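Local structure of kinetochore-associated protein NSL1 homolog (Homo sapiens, 5LSI) at residues E25-C30 with A60-I65; R32-L37 with R51-T56. The protein serves as a subunit of the MIS12 complex, which is required for kinetochore formation and for normal chromosome alignment and segregation in mitosis. One frame throughout, in Å; residues are numbered along the deposited sequence.

Overall arrangement
Both contacts join the same two helices, 20-35 and 46-62, which run in opposite directions and form a hairpin. Contact 2 is nested within contact 1: R32-L37 and R51-T56 meet nearer the turn of the hairpin, E25-C30 and A60-I65 nearer its open end, where the strands 15-17 and 65-67 pair in parallel. The two centres are about 12 Å apart. Contact 1 lies about 3 Å from the centre of the chain and is buried, whereas contact 2, about 13 Å from it, is partly buried. The helices also draw together along this way, from 8.4 Å between L27 CA and V61 CA to 6.3 Å between V34 CA and Q54 CA. A chain of another protein packs against both.

Contact 1 (E25-C30 with A60-I65); sequences EMLQLC and AVQENI
L27 pushes the methyl CD2 of its isobutyl group against the forked end of V61, the two side chains meeting tip to tip across the gap between the helices. CD2 sits over the fork and is nearly equidistant from its two prongs, 3.8 Å from V61 CG1 and 3.9 Å from V61 CG2. The fork opens toward the leucine because CG1 of V61 stands opposite the backbone N (chi1 173°) and CG2 opposite the carbonyl carbon. The other methyl of L27 goes to a different neighbour: L27 CD1 comes to 3.9 Å from Q62 NE2, where the two side chains pass at a slant. Q62 gets its amide there by an extended chain beyond CG, and W72 also touches this glutamine. M26 adds the end of its thioether chain, with M26 CE 4.4 Å from V61 CG1, a looser apolar approach. F57 and E58, earlier on helix 46-62, lie against L27 as well.

No hydrogen bond spans the two segments, so the grip between them is apolar, with the Q62 amide laid against the L27 methyl CD1. Beyond V61 a type I turn runs from Q62 to I65, and within it the amide of N64 reaches back to A60, N64 ND2 donating to A60 O at 2.7 Å. This bond is nearly straight at 172°, and the acceptor lies in the plane of the asparagine amide. Both polar atoms of that amide also hydrogen-bond to the chain of another protein, while the N64 backbone pairs with V15. The whole is an antiparallel helical hairpin, held here by L27 and M26 of one helix against V61 of the other, where the second helix leads into strand 65-67, in a fragment of NSL1 that packs against a chain of another protein.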
ATOM      1  N   GLU B  25      -5.409  -9.998  -3.009  1.00 25.21           N
ATOM      2  CA  GLU B  25      -4.438 -10.704  -3.839  1.00 25.62           C
ATOM      3  C   GLU B  25      -3.291  -9.788  -4.244  1.00 26.12           C
ATOM      4  O   GLU B  25      -2.130 -10.217  -4.284  1.00 27.61           O
ATOM      5  CB  GLU B  25      -5.146 -11.302  -5.056  1.00 27.41           C
ATOM      6  CG  GLU B  25      -6.193 -12.335  -4.652  1.00 27.39           C
ATOM      7  CD  GLU B  25      -6.961 -12.932  -5.817  1.00 32.57           C
ATOM      8  OE1 GLU B  25      -7.115 -12.259  -6.858  1.00 34.19           O
ATOM      9  OE2 GLU B  25      -7.419 -14.087  -5.680  1.00 35.58           O
ATOM     10  N   MET B  26      -3.595  -8.521  -4.532  1.00 26.94           N
ATOM     11  CA  MET B  26      -2.550  -7.533  -4.781  1.00 26.32           C
ATOM     12  C   MET B  26      -1.635  -7.371  -3.571  1.00 25.30           C
ATOM     13  O   MET B  26      -0.410  -7.285  -3.717  1.00 24.93           O
ATOM     14  CB  MET B  26      -3.189  -6.196  -5.153  1.00 25.36           C
ATOM     15  CG  MET B  26      -2.245  -5.009  -5.094  1.00 31.40           C
ATOM     16  SD  MET B  26      -3.136  -3.439  -5.069  1.00 47.97           S
ATOM     17  CE  MET B  26      -3.996  -3.544  -3.502  1.00 32.56           C
ATOM     18  N   LEU B  27      -2.212  -7.327  -2.366  1.00 22.90           N
ATOM     19  CA  LEU B  27      -1.399  -7.207  -1.158  1.00 23.09           C
ATOM     20  C   LEU B  27      -0.518  -8.434  -0.956  1.00 25.69           C
ATOM     21  O   LEU B  27       0.615  -8.320  -0.471  1.00 23.63           O
ATOM     22  CB  LEU B  27      -2.295  -6.987   0.062  1.00 23.88           C
ATOM     23  CG  LEU B  27      -3.036  -5.646   0.102  1.00 25.20           C
ATOM     24  CD1 LEU B  27      -3.898  -5.540   1.350  1.00 28.00           C
ATOM     25  CD2 LEU B  27      -2.061  -4.487   0.026  1.00 29.52           C
ATOM     26  N   GLN B  28      -1.019  -9.619  -1.316  1.00 23.71           N
ATOM     27  CA  GLN B  28      -0.192 -10.819  -1.211  1.00 25.85           C
ATOM     28  C   GLN B  28       1.031 -10.723  -2.110  1.00 24.22           C
ATOM     29  O   GLN B  28       2.140 -11.097  -1.705  1.00 22.69           O
ATOM     30  CB  GLN B  28      -1.013 -12.064  -1.553  1.00 20.55           C
ATOM     31  CG  GLN B  28      -2.084 -12.386  -0.528  1.00 22.15           C
ATOM     32  CD  GLN B  28      -2.891 -13.617  -0.888  1.00 27.21           C
ATOM     33  OE1 GLN B  28      -2.605 -14.299  -1.874  1.00 25.50           O
ATOM     34  NE2 GLN B  28      -3.901 -13.915  -0.081  1.00 22.19           N
ATOM     35  N   LEU B  29       0.855 -10.212  -3.332  1.00 25.02           N
ATOM     36  CA  LEU B  29       1.987 -10.044  -4.241  1.00 25.55           C
ATOM     37  C   LEU B  29       2.998  -9.050  -3.683  1.00 28.49           C
ATOM     38  O   LEU B  29       4.202  -9.333  -3.629  1.00 29.13           O
ATOM     39  CB  LEU B  29       1.491  -9.593  -5.617  1.00 27.06           C
ATOM     40  CG  LEU B  29       0.710 -10.626  -6.434  1.00 27.07           C
ATOM     41  CD1 LEU B  29       0.044  -9.979  -7.638  1.00 27.86           C
ATOM     42  CD2 LEU B  29       1.625 -11.753  -6.877  1.00 24.69           C
ATOM     43  N   CYS B  30       2.524  -7.873  -3.264  1.00 26.02           N
ATOM     44  CA  CYS B  30       3.414  -6.865  -2.698  1.00 27.14           C
ATOM     45  C   CYS B  30       4.014  -7.299  -1.371  1.00 27.93           C
ATOM     46  O   CYS B  30       5.060  -6.771  -0.980  1.00 27.49           O
ATOM     47  CB  CYS B  30       2.667  -5.546  -2.511  1.00 22.20           C
ATOM     48  SG  CYS B  30       2.076  -4.838  -4.057  1.00 28.39           S
ATOM     49  N   ALA B  60      -2.317   0.095   6.236  1.00 26.19           N
ATOM     50  CA  ALA B  60      -2.244   1.398   5.585  1.00 24.07           C
ATOM     51  C   ALA B  60      -2.982   1.391   4.255  1.00 26.06           C
ATOM     52  O   ALA B  60      -3.636   2.377   3.895  1.00 26.26           O
ATOM     53  CB  ALA B  60      -0.786   1.810   5.385  1.00 26.16           C
ATOM     54  N   VAL B  61      -2.890   0.288   3.508  1.00 23.07           N
ATOM     55  CA  VAL B  61      -3.610   0.195   2.242  1.00 22.18           C
ATOM     56  C   VAL B  61      -5.108   0.082   2.495  1.00 25.47           C
ATOM     57  O   VAL B  61      -5.912   0.808   1.900  1.00 25.47           O
ATOM     58  CB  VAL B  61      -3.091  -0.993   1.409  1.00 25.15           C
ATOM     59  CG1 VAL B  61      -3.960  -1.202   0.177  1.00 21.87           C
ATOM     60  CG2 VAL B  61      -1.650  -0.764   0.996  1.00 20.31           C
ATOM     61  N   GLN B  62      -5.501  -0.820   3.400  1.00 25.39           N
ATOM     62  CA  GLN B  62      -6.919  -1.084   3.626  1.00 25.13           C
ATOM     63  C   GLN B  62      -7.642   0.140   4.179  1.00 28.04           C
ATOM     64  O   GLN B  62      -8.783   0.421   3.791  1.00 26.60           O
ATOM     65  CB  GLN B  62      -7.081  -2.275   4.566  1.00 25.69           C
ATOM     66  CG  GLN B  62      -6.691  -3.603   3.942  1.00 28.83           C
ATOM     67  CD  GLN B  62      -6.553  -4.707   4.969  1.00 30.81           C
ATOM     68  OE1 GLN B  62      -6.843  -4.511   6.149  1.00 31.01           O
ATOM     69  NE2 GLN B  62      -6.109  -5.877   4.526  1.00 31.80           N
ATOM     70  N   GLU B  63      -7.006   0.879   5.090  1.00 27.26           N
ATOM     71  CA  GLU B  63      -7.664   2.051   5.656  1.00 28.53           C
ATOM     72  C   GLU B  63      -7.720   3.222   4.685  1.00 28.95           C
ATOM     73  O   GLU B  63      -8.404   4.210   4.972  1.00 28.10           O
ATOM     74  CB  GLU B  63      -6.965   2.486   6.946  1.00 31.92           C
ATOM     75  CG  GLU B  63      -6.850   1.389   7.987  1.00 37.23           C
ATOM     76  CD  GLU B  63      -7.314   1.833   9.354  1.00 54.27           C
ATOM     77  OE1 GLU B  63      -8.429   2.387   9.448  1.00 58.46           O
ATOM     78  OE2 GLU B  63      -6.560   1.631  10.332  1.00 58.78           O
ATOM     79  N   ASN B  64      -7.032   3.136   3.546  1.00 25.91           N
ATOM     80  CA  ASN B  64      -7.003   4.211   2.564  1.00 21.48           C
ATOM     81  C   ASN B  64      -7.744   3.859   1.280  1.00 25.59           C
ATOM     82  O   ASN B  64      -7.564   4.531   0.259  1.00 25.31           O
ATOM     83  CB  ASN B  64      -5.559   4.600   2.252  1.00 21.41           C
ATOM     84  CG  ASN B  64      -4.978   5.517   3.295  1.00 23.97           C
ATOM     85  OD1 ASN B  64      -5.246   6.718   3.291  1.00 24.82           O
ATOM     86  ND2 ASN B  64      -4.187   4.959   4.205  1.00 22.81           N
ATOM     87  N   ILE B  65      -8.571   2.816   1.306  1.00 24.62           N
ATOM     88  CA  ILE B  65      -9.444   2.494   0.187  1.00 25.63           C
ATOM     89  C   ILE B  65     -10.859   2.338   0.721  1.00 24.82           C
ATOM     90  O   ILE B  65     -11.082   2.138   1.917  1.00 27.58           O
ATOM     91  CB  ILE B  65      -9.018   1.215  -0.575  1.00 29.87           C
ATOM     92  CG1 ILE B  65      -9.352  -0.039   0.233  1.00 31.36           C
ATOM     93  CG2 ILE B  65      -7.537   1.240  -0.909  1.00 27.45           C
ATOM     94  CD1 ILE B  65      -8.881  -1.327  -0.421  1.00 29.84           C
TER

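Contact 2 (R32-L37 with R51-T56); sequences RFVQKL and RDAQWT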
ATOM      1  N   ARG B  32       5.688  -9.739  -0.754  1.00 30.31           N
ATOM      2  CA  ARG B  32       7.017 -10.293  -0.971  1.00 32.58           C
ATOM      3  C   ARG B  32       8.102  -9.259  -0.706  1.00 31.43           C
ATOM      4  O   ARG B  32       9.179  -9.606  -0.211  1.00 31.37           O
ATOM      5  CB  ARG B  32       7.123 -10.836  -2.398  1.00 37.00           C
ATOM      6  CG  ARG B  32       8.474 -11.423  -2.764  1.00 43.87           C
ATOM      7  CD  ARG B  32       8.360 -12.330  -3.985  1.00 49.44           C
ATOM      8  NE  ARG B  32       9.637 -12.497  -4.676  1.00 59.98           N
ATOM      9  CZ  ARG B  32      10.565 -13.388  -4.340  1.00 60.04           C
ATOM     10  NH1 ARG B  32      10.365 -14.203  -3.313  1.00 57.25           N
ATOM     11  NH2 ARG B  32      11.697 -13.462  -5.031  1.00 61.77           N
ATOM     12  N   PHE B  33       7.832  -7.988  -1.010  1.00 27.70           N
ATOM     13  CA  PHE B  33       8.834  -6.948  -0.790  1.00 28.84           C
ATOM     14  C   PHE B  33       9.023  -6.651   0.693  1.00 31.79           C
ATOM     15  O   PHE B  33      10.122  -6.263   1.108  1.00 33.32           O
ATOM     16  CB  PHE B  33       8.449  -5.687  -1.564  1.00 26.16           C
ATOM     17  CG  PHE B  33       8.407  -5.892  -3.051  1.00 30.48           C
ATOM     18  CD1 PHE B  33       9.519  -5.622  -3.830  1.00 34.97           C
ATOM     19  CD2 PHE B  33       7.267  -6.385  -3.664  1.00 31.71           C
ATOM     20  CE1 PHE B  33       9.488  -5.824  -5.197  1.00 32.53           C
ATOM     21  CE2 PHE B  33       7.232  -6.593  -5.028  1.00 31.92           C
ATOM     22  CZ  PHE B  33       8.342  -6.312  -5.795  1.00 35.13           C
ATOM     23  N   VAL B  34       7.983  -6.834   1.507  1.00 26.91           N
ATOM     24  CA  VAL B  34       8.158  -6.707   2.950  1.00 28.67           C
ATOM     25  C   VAL B  34       9.029  -7.840   3.482  1.00 32.99           C
ATOM     26  O   VAL B  34       9.880  -7.629   4.356  1.00 28.43           O
ATOM     27  CB  VAL B  34       6.791  -6.666   3.655  1.00 30.17           C
ATOM     28  CG1 VAL B  34       6.976  -6.573   5.162  1.00 30.77           C
ATOM     29  CG2 VAL B  34       5.968  -5.495   3.142  1.00 28.41           C
ATOM     30  N   GLN B  35       8.831  -9.059   2.965  1.00 30.66           N
ATOM     31  CA  GLN B  35       9.629 -10.198   3.411  1.00 33.78           C
ATOM     32  C   GLN B  35      11.107  -9.998   3.103  1.00 32.94           C
ATOM     33  O   GLN B  35      11.969 -10.401   3.891  1.00 37.76           O
ATOM     34  CB  GLN B  35       9.118 -11.484   2.758  1.00 34.76           C
ATOM     35  CG  GLN B  35       7.685 -11.831   3.111  1.00 37.63           C
ATOM     36  CD  GLN B  35       7.536 -12.288   4.546  1.00 47.27           C
ATOM     37  OE1 GLN B  35       6.630 -11.855   5.257  1.00 53.51           O
ATOM     38  NE2 GLN B  35       8.425 -13.176   4.978  1.00 51.42           N
ATOM     39  N   LYS B  36      11.419  -9.373   1.966  1.00 34.92           N
ATOM     40  CA  LYS B  36      12.812  -9.147   1.596  1.00 37.92           C
ATOM     41  C   LYS B  36      13.534  -8.238   2.582  1.00 38.83           C
ATOM     42  O   LYS B  36      14.769  -8.236   2.611  1.00 40.84           O
ATOM     43  CB  LYS B  36      12.900  -8.556   0.188  1.00 38.08           C
ATOM     44  CG  LYS B  36      12.214  -9.381  -0.883  1.00 43.97           C
ATOM     45  CD  LYS B  36      12.721 -10.810  -0.914  1.00 46.39           C
ATOM     46  CE  LYS B  36      13.345 -11.137  -2.264  1.00 54.49           C
ATOM     47  NZ  LYS B  36      13.876 -12.529  -2.318  1.00 60.43           N
ATOM     48  N   LEU B  37      12.799  -7.461   3.380  1.00 40.02           N
ATOM     49  CA  LEU B  37      13.429  -6.658   4.423  1.00 37.91           C
ATOM     50  C   LEU B  37      14.078  -7.513   5.497  1.00 41.64           C
ATOM     51  O   LEU B  37      14.984  -7.028   6.184  1.00 42.51           O
ATOM     52  CB  LEU B  37      12.405  -5.741   5.079  1.00 36.82           C
ATOM     53  CG  LEU B  37      11.858  -4.596   4.243  1.00 37.59           C
ATOM     54  CD1 LEU B  37      10.508  -4.208   4.807  1.00 41.08           C
ATOM     55  CD2 LEU B  37      12.825  -3.424   4.275  1.00 34.90           C
ATOM     56  N   ARG B  51       6.193  -9.587  10.835  1.00 28.51           N
ATOM     57  CA  ARG B  51       4.751  -9.625  11.054  1.00 28.94           C
ATOM     58  C   ARG B  51       4.200  -8.223  11.279  1.00 26.78           C
ATOM     59  O   ARG B  51       3.155  -7.859  10.726  1.00 27.45           O
ATOM     60  CB  ARG B  51       4.414 -10.527  12.242  1.00 30.50           C
ATOM     61  CG  ARG B  51       4.590 -12.020  11.977  1.00 32.12           C
ATOM     62  CD  ARG B  51       3.903 -12.861  13.053  1.00 36.77           C
ATOM     63  NE  ARG B  51       4.415 -12.580  14.392  1.00 30.43           N
ATOM     64  CZ  ARG B  51       5.425 -13.232  14.958  1.00 34.30           C
ATOM     65  NH1 ARG B  51       6.036 -14.210  14.302  1.00 36.77           N
ATOM     66  NH2 ARG B  51       5.823 -12.904  16.179  1.00 33.40           N
ATOM     67  N   ASP B  52       4.900  -7.421  12.084  1.00 28.45           N
ATOM     68  CA  ASP B  52       4.459  -6.055  12.348  1.00 27.44           C
ATOM     69  C   ASP B  52       4.473  -5.220  11.072  1.00 25.86           C
ATOM     70  O   ASP B  52       3.504  -4.514  10.768  1.00 27.41           O
ATOM     71  CB  ASP B  52       5.349  -5.428  13.423  1.00 30.34           C
ATOM     72  CG  ASP B  52       4.977  -3.992  13.728  1.00 36.72           C
ATOM     73  OD1 ASP B  52       3.776  -3.655  13.658  1.00 42.20           O
ATOM     74  OD2 ASP B  52       5.890  -3.197  14.035  1.00 41.79           O
ATOM     75  N   ALA B  53       5.564  -5.305  10.304  1.00 25.23           N
ATOM     76  CA  ALA B  53       5.673  -4.526   9.071  1.00 23.84           C
ATOM     77  C   ALA B  53       4.621  -4.941   8.051  1.00 25.37           C
ATOM     78  O   ALA B  53       4.036  -4.092   7.371  1.00 26.73           O
ATOM     79  CB  ALA B  53       7.074  -4.669   8.477  1.00 24.96           C
ATOM     80  N   GLN B  54       4.376  -6.248   7.920  1.00 25.59           N
ATOM     81  CA  GLN B  54       3.354  -6.724   6.994  1.00 24.93           C
ATOM     82  C   GLN B  54       1.975  -6.202   7.378  1.00 23.67           C
ATOM     83  O   GLN B  54       1.210  -5.737   6.524  1.00 25.04           O
ATOM     84  CB  GLN B  54       3.356  -8.253   6.965  1.00 26.64           C
ATOM     85  CG  GLN B  54       2.566  -8.839   5.823  1.00 32.42           C
ATOM     86  CD  GLN B  54       3.351  -8.832   4.532  1.00 42.65           C
ATOM     87  OE1 GLN B  54       3.166  -7.958   3.685  1.00 40.59           O
ATOM     88  NE2 GLN B  54       4.243  -9.808   4.374  1.00 36.64           N
ATOM     89  N   TRP B  55       1.643  -6.277   8.672  1.00 22.93           N
ATOM     90  CA  TRP B  55       0.336  -5.836   9.154  1.00 24.54           C
ATOM     91  C   TRP B  55       0.186  -4.322   9.040  1.00 24.19           C
ATOM     92  O   TRP B  55      -0.897  -3.821   8.720  1.00 23.89           O
ATOM     93  CB  TRP B  55       0.142  -6.307  10.597  1.00 27.67           C
ATOM     94  CG  TRP B  55      -1.059  -5.740  11.278  1.00 32.62           C
ATOM     95  CD1 TRP B  55      -2.363  -5.826  10.864  1.00 39.81           C
ATOM     96  CD2 TRP B  55      -1.076  -4.999  12.501  1.00 38.26           C
ATOM     97  NE1 TRP B  55      -3.188  -5.175  11.762  1.00 42.56           N
ATOM     98  CE2 TRP B  55      -2.418  -4.659  12.774  1.00 39.39           C
ATOM     99  CE3 TRP B  55      -0.083  -4.589  13.394  1.00 43.77           C
ATOM    100  CZ2 TRP B  55      -2.789  -3.926  13.905  1.00 49.87           C
ATOM    101  CZ3 TRP B  55      -0.452  -3.862  14.516  1.00 47.21           C
ATOM    102  CH2 TRP B  55      -1.791  -3.539  14.763  1.00 52.35           C
ATOM    103  N   THR B  56       1.262  -3.575   9.301  1.00 23.72           N
ATOM    104  CA  THR B  56       1.236  -2.133   9.079  1.00 25.03           C
ATOM    105  C   THR B  56       1.033  -1.816   7.605  1.00 24.30           C
ATOM    106  O   THR B  56       0.258  -0.919   7.255  1.00 21.36           O
ATOM    107  CB  THR B  56       2.534  -1.501   9.583  1.00 27.25           C
ATOM    108  OG1 THR B  56       2.670  -1.743  10.989  1.00 26.94           O
ATOM    109  CG2 THR B  56       2.535  -0.008   9.327  1.00 28.55           C
TER
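Q54 leaves its helix with CG opposite the backbone N (chi1 -167°) and then bends at chi2 (81°), which carries its amide across the interface to V34 and Q35. V34, with CG1 likewise opposite its own N, sets that methyl against the facing helix, 3.8 Å from the backbone Q54 N and equally far from A53 CB. The small A53 is consistent with the close approach, V34 CA and Q54 CA being 6.3 Å apart. The other prong, V34 CG2, lies 3.8 Å from Q54 OE1 as the two side chains cross. Q35, an exposed residue also bent at chi2, turns its amide so that Q35 OE1 is 3.3 Å from Q54 NE2, the side chains crossing at about a right angle. Those amide planes are 14° apart, nearly coplanar. Q54 NE2 also gives a weak hydrogen bond to G31 O, just before the kink at R32 and F33. An aromatic side chain of another protein also packs against V34.

The amide of Q54 is unevenly served: NE2 has the weak G31 bond and Q35 OE1 nearby, while OE1 is buried against CB and CG2 of V34 with no partner in the model, which probably costs some energy.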